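Protease Do-like 8, chloroplastic (Arabidopsis thaliana, PDB 4IC6) is probably a serine endopeptidase of the HtrA (Deg) family, with a trypsin-like protease region and a PDZ domain, working in the chloroplast thylakoid. Local coordinates at residues Asp180-Gln184 / Thr220-Thr224; Gln155-Gly160 / Asn203-Leu209. The protein carries 1 engineered substitution. All blocks are in the same frame, centred on the assembly; numbering follows the deposited sequence.

Contact 1 (Asp180-Gln184 / Thr220-Thr224); sequences DIFSQ and TAIFT
Gln-184 reaches from the end of its segment across Ile-222 to lie on the ring of Phe-223. At the root of this side chain Gln-184 CB stands 3.8 Å from Phe-223 CE2. Gln-184 CG, turned anti to the carbonyl carbon (chi1 -66°), then sits over the middle of one ring face, 3.6 Å from the Phe-223 ring centroid, a CH-pi contact nearly on the ring normal. Gln-184 CD follows at 3.6 Å from Phe-223 CE1, with the amide stacked almost flat on the ring (planes 8° apart); CD also lies against the Ala-221 methyl, with OE1 a little farther from it. At the tip Gln-184 NE2 donates to Ile-222 O at 2.9 Å; the carbonyl oxygen lies in the amide plane, although the donor stands above the carbonyl's own plane.

Backbone bonds hold the base of this arrangement. Phe-223 N donates to Phe-182 O at 2.8 Å, and Gln-184 N to Ala-221 O at 3.0 Å; together they make a single bridge between Ser-183 and Ile-222, in segments heading 74° apart. Beyond it Ile-181 CG2 meets Ile-222 CG2 at 3.6 Å, the two side chains crossing at about a right angle. Ser-183 turns its OG elsewhere, to Asp-126 of the predicted charge relay. The ring face limits tilting of the Gln-184 amide and the bond to Ile-222 O limits its turning, so its rotation is probably fixed.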
# COMPACT_ATOMS: atom_id res chain seq x y z
N ASP A 180 17.45 -12.09 -16.64
CA ASP A 180 16.17 -11.74 -17.26
C ASP A 180 15.78 -10.29 -16.98
O ASP A 180 15.89 -9.82 -15.85
CB ASP A 180 15.05 -12.66 -16.80
CG ASP A 180 15.20 -14.07 -17.33
OD1 ASP A 180 15.97 -14.24 -18.30
OD2 ASP A 180 14.56 -14.99 -16.76
N ILE A 181 15.29 -9.60 -18.00
CA ILE A 181 14.84 -8.23 -17.85
C ILE A 181 13.34 -8.24 -17.86
O ILE A 181 12.72 -8.57 -18.88
CB ILE A 181 15.31 -7.36 -19.03
CG1 ILE A 181 16.83 -7.46 -19.20
CG2 ILE A 181 14.85 -5.91 -18.87
CD1 ILE A 181 17.39 -6.49 -20.26
N PHE A 182 12.72 -7.86 -16.75
CA PHE A 182 11.26 -7.86 -16.69
C PHE A 182 10.72 -6.53 -17.19
O PHE A 182 10.22 -5.69 -16.43
CB PHE A 182 10.80 -8.21 -15.28
CG PHE A 182 11.24 -9.58 -14.86
CD1 PHE A 182 10.76 -10.70 -15.52
CD2 PHE A 182 12.15 -9.75 -13.83
CE1 PHE A 182 11.19 -11.98 -15.15
CE2 PHE A 182 12.58 -11.01 -13.45
CZ PHE A 182 12.10 -12.13 -14.11
N SER A 183 10.83 -6.38 -18.51
CA SER A 183 10.61 -5.12 -19.19
C SER A 183 9.21 -4.59 -18.94
O SER A 183 8.27 -5.36 -18.83
CB SER A 183 10.80 -5.31 -20.71
OG SER A 183 10.26 -4.21 -21.43
N GLN A 184 9.07 -3.27 -18.91
CA GLN A 184 7.75 -2.70 -18.73
C GLN A 184 6.88 -2.94 -19.97
O GLN A 184 5.71 -2.55 -20.00
CB GLN A 184 7.85 -1.23 -18.35
CG GLN A 184 8.49 -1.03 -16.97
CD GLN A 184 8.38 0.41 -16.50
OE1 GLN A 184 7.81 1.26 -17.19
NE2 GLN A 184 8.93 0.69 -15.32
N THR A 220 16.93 -0.15 -19.76
CA THR A 220 15.58 -0.64 -19.98
C THR A 220 14.73 -0.68 -18.73
O THR A 220 15.05 -1.37 -17.76
CB THR A 220 15.63 -2.02 -20.69
OG1 THR A 220 16.34 -1.86 -21.93
CG2 THR A 220 14.23 -2.56 -20.94
N ALA A 221 13.61 0.05 -18.77
CA ALA A 221 12.71 0.12 -17.62
C ALA A 221 12.08 -1.25 -17.35
O ALA A 221 11.75 -1.98 -18.29
CB ALA A 221 11.63 1.15 -17.87
N ILE A 222 11.92 -1.59 -16.08
CA ILE A 222 11.35 -2.89 -15.71
C ILE A 222 10.21 -2.75 -14.71
O ILE A 222 10.01 -1.68 -14.14
CB ILE A 222 12.39 -3.82 -15.04
CG1 ILE A 222 12.96 -3.13 -13.81
CG2 ILE A 222 13.51 -4.21 -16.01
CD1 ILE A 222 13.62 -4.10 -12.82
N PHE A 223 9.47 -3.83 -14.51
CA PHE A 223 8.55 -3.94 -13.38
C PHE A 223 9.09 -5.05 -12.46
O PHE A 223 9.44 -6.12 -12.95
CB PHE A 223 7.16 -4.35 -13.87
CG PHE A 223 6.38 -3.24 -14.54
CD1 PHE A 223 6.39 -1.95 -14.03
CD2 PHE A 223 5.63 -3.50 -15.68
CE1 PHE A 223 5.65 -0.93 -14.65
CE2 PHE A 223 4.90 -2.49 -16.31
CZ PHE A 223 4.92 -1.21 -15.79
N THR A 224 9.16 -4.82 -11.15
CA THR A 224 9.50 -5.92 -10.22
C THR A 224 8.24 -6.58 -9.66
O THR A 224 7.15 -6.01 -9.74
CB THR A 224 10.38 -5.45 -9.04
OG1 THR A 224 9.71 -4.41 -8.33
CG2 THR A 224 11.71 -4.93 -9.55

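Contact 2 (Gln155-Gly160 / Asn203-Leu209); sequences QCLAIG and NAGGPLL. Engineered in segment 203-209: Ala-204 (natural residue Ser).
The carbonyl oxygen of Pro-207 receives Ile-159 N at 3.1 Å, in a bond straight at the hydrogen (171°), and also Ala-158 CA-H as a longer C-H...O contact; Asn-219 adds a weak hydrogen bond. Leu-157 and Leu-209 form the hydrogen-bonded antiparallel pair, Leu-209 N reaching Leu-157 O at 2.7 Å and Leu-157 N returning to Leu-209 O at 2.9 Å. Ala-158 and Leu-208 are the non-hydrogen-bonded pair.

On the Ala-158 face, Leu-208 has CG anti to its N (chi1 -174°), which carries Leu-208 CD1 over Cys-156 CB at 3.8 Å and close to the Ala-158 methyl. That methyl also meets Asn-203 ND2, and one water links Ala-158 O to the same nitrogen; ND2 also donates to Ala-198 O, and OD1 accepts from Asn-200 N. On the Leu-157 face, Ile-159 CD1 touches Leu-209 CD1 at 3.9 Å. The Pro-207 ring lies alongside Ile-159, Pro-207 CD being 3.2 Å from Ile-159 O and Pro-207 CG 4.1 Å from Ile-159 CB; a glycine here would probably leave a gap at both the carbonyl and the side chain of Ile-159, and a looser backbone where the strand starts.

Gly-206 N donates a hydrogen bond to Asn-203 O at 2.9 Å, closing a type II turn that includes Ala-204, the engineered replacement of the serine predicted as nucleophile, and Gly-205 at positive phi (86°). This turn leads directly into strand 207-210, which pairs with 155-160 to close the second six-stranded barrel of the trypsin-like fold.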
# COMPACT_ATOMS: atom_id res chain seq x y z
N GLN A 155 33.12 -0.59 -14.84
CA GLN A 155 32.41 0.67 -14.64
C GLN A 155 31.43 0.84 -15.80
O GLN A 155 31.75 0.51 -16.95
CB GLN A 155 33.42 1.82 -14.68
CG GLN A 155 32.80 3.22 -14.56
CD GLN A 155 33.82 4.31 -14.85
OE1 GLN A 155 34.41 4.34 -15.93
NE2 GLN A 155 34.06 5.18 -13.88
N CYS A 156 30.23 1.32 -15.50
CA CYS A 156 29.29 1.68 -16.57
C CYS A 156 28.58 3.00 -16.29
O CYS A 156 28.38 3.38 -15.13
CB CYS A 156 28.27 0.56 -16.82
SG CYS A 156 27.39 -0.08 -15.38
N LEU A 157 28.21 3.70 -17.36
CA LEU A 157 27.48 4.96 -17.23
C LEU A 157 26.17 4.88 -17.99
O LEU A 157 26.14 4.50 -19.16
CB LEU A 157 28.28 6.17 -17.74
CG LEU A 157 29.78 6.19 -18.08
CD1 LEU A 157 30.18 7.63 -18.44
CD2 LEU A 157 30.67 5.65 -16.96
N ALA A 158 25.09 5.25 -17.32
CA ALA A 158 23.77 5.25 -17.94
C ALA A 158 23.38 6.71 -18.20
O ALA A 158 23.30 7.51 -17.25
CB ALA A 158 22.75 4.57 -17.01
N ILE A 159 23.19 7.06 -19.47
CA ILE A 159 22.90 8.44 -19.86
C ILE A 159 21.46 8.52 -20.35
O ILE A 159 20.97 7.60 -21.01
CB ILE A 159 23.90 8.94 -20.94
CG1 ILE A 159 25.34 8.79 -20.43
CG2 ILE A 159 23.60 10.37 -21.37
CD1 ILE A 159 26.40 9.40 -21.33
N GLY A 160 20.77 9.60 -19.99
CA GLY A 160 19.43 9.85 -20.49
C GLY A 160 19.26 11.27 -21.00
O GLY A 160 20.04 12.17 -20.68
N ASN A 203 16.48 7.81 -17.66
CA ASN A 203 17.45 7.29 -18.62
C ASN A 203 17.00 6.06 -19.45
O ASN A 203 17.77 5.53 -20.26
CB ASN A 203 18.81 7.05 -17.96
CG ASN A 203 18.77 5.97 -16.88
OD1 ASN A 203 17.93 5.08 -16.91
ND2 ASN A 203 19.68 6.07 -15.92
N ALA A 204 15.75 5.65 -19.26
CA ALA A 204 15.19 4.54 -20.03
C ALA A 204 15.24 4.84 -21.53
O ALA A 204 14.92 5.96 -21.95
CB ALA A 204 13.75 4.25 -19.59
N GLY A 205 15.67 3.86 -22.32
CA GLY A 205 15.86 4.02 -23.76
C GLY A 205 17.23 4.58 -24.15
O GLY A 205 17.62 4.55 -25.33
N GLY A 206 17.93 5.12 -23.16
CA GLY A 206 19.25 5.69 -23.35
C GLY A 206 20.34 4.63 -23.29
O GLY A 206 20.06 3.45 -23.05
N PRO A 207 21.59 5.03 -23.54
CA PRO A 207 22.68 4.07 -23.63
C PRO A 207 23.26 3.77 -22.27
O PRO A 207 23.35 4.68 -21.43
CB PRO A 207 23.73 4.83 -24.45
CG PRO A 207 23.55 6.26 -23.99
CD PRO A 207 22.05 6.42 -23.77
N LEU A 208 23.67 2.52 -22.09
CA LEU A 208 24.60 2.15 -21.05
C LEU A 208 25.98 2.10 -21.68
O LEU A 208 26.19 1.36 -22.64
CB LEU A 208 24.24 0.78 -20.49
CG LEU A 208 25.07 0.35 -19.27
CD1 LEU A 208 24.72 1.29 -18.11
CD2 LEU A 208 24.78 -1.10 -18.90
N LEU A 209 26.94 2.87 -21.15
CA LEU A 209 28.28 2.90 -21.74
C LEU A 209 29.33 2.23 -20.85
O LEU A 209 29.19 2.22 -19.61
CB LEU A 209 28.71 4.34 -22.04
CG LEU A 209 27.79 5.19 -22.92
CD1 LEU A 209 28.41 6.57 -23.05
CD2 LEU A 209 27.60 4.54 -24.30
O HOH W 1 21.04 8.79 -16.29

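How the contacts relate
Contacts 1 and 2 lie 15 Å apart between centres, yet they touch: Ala-221 CB of contact 1 packs at 4.1 Å on CB of the engineered Ala-204 in contact 2. Their segments alternate along the chain, and strand 215-219, the neighbour of 207-210 in the barrel, runs straight into 220-224. At its end the side-chain ND2 of Asn-219 hydrogen-bonds to Asn-203 O. Together the contacts frame the predicted charge relay: the Ser-183 side chain lies about 3 Å from that of Asp-126, and the Gln-184 side chain about 3 Å from that of His-83, whereas contact 2 holds the position of the predicted nucleophile, here alanine. The Asn-203 side chain stays about 11 Å from that of His-83.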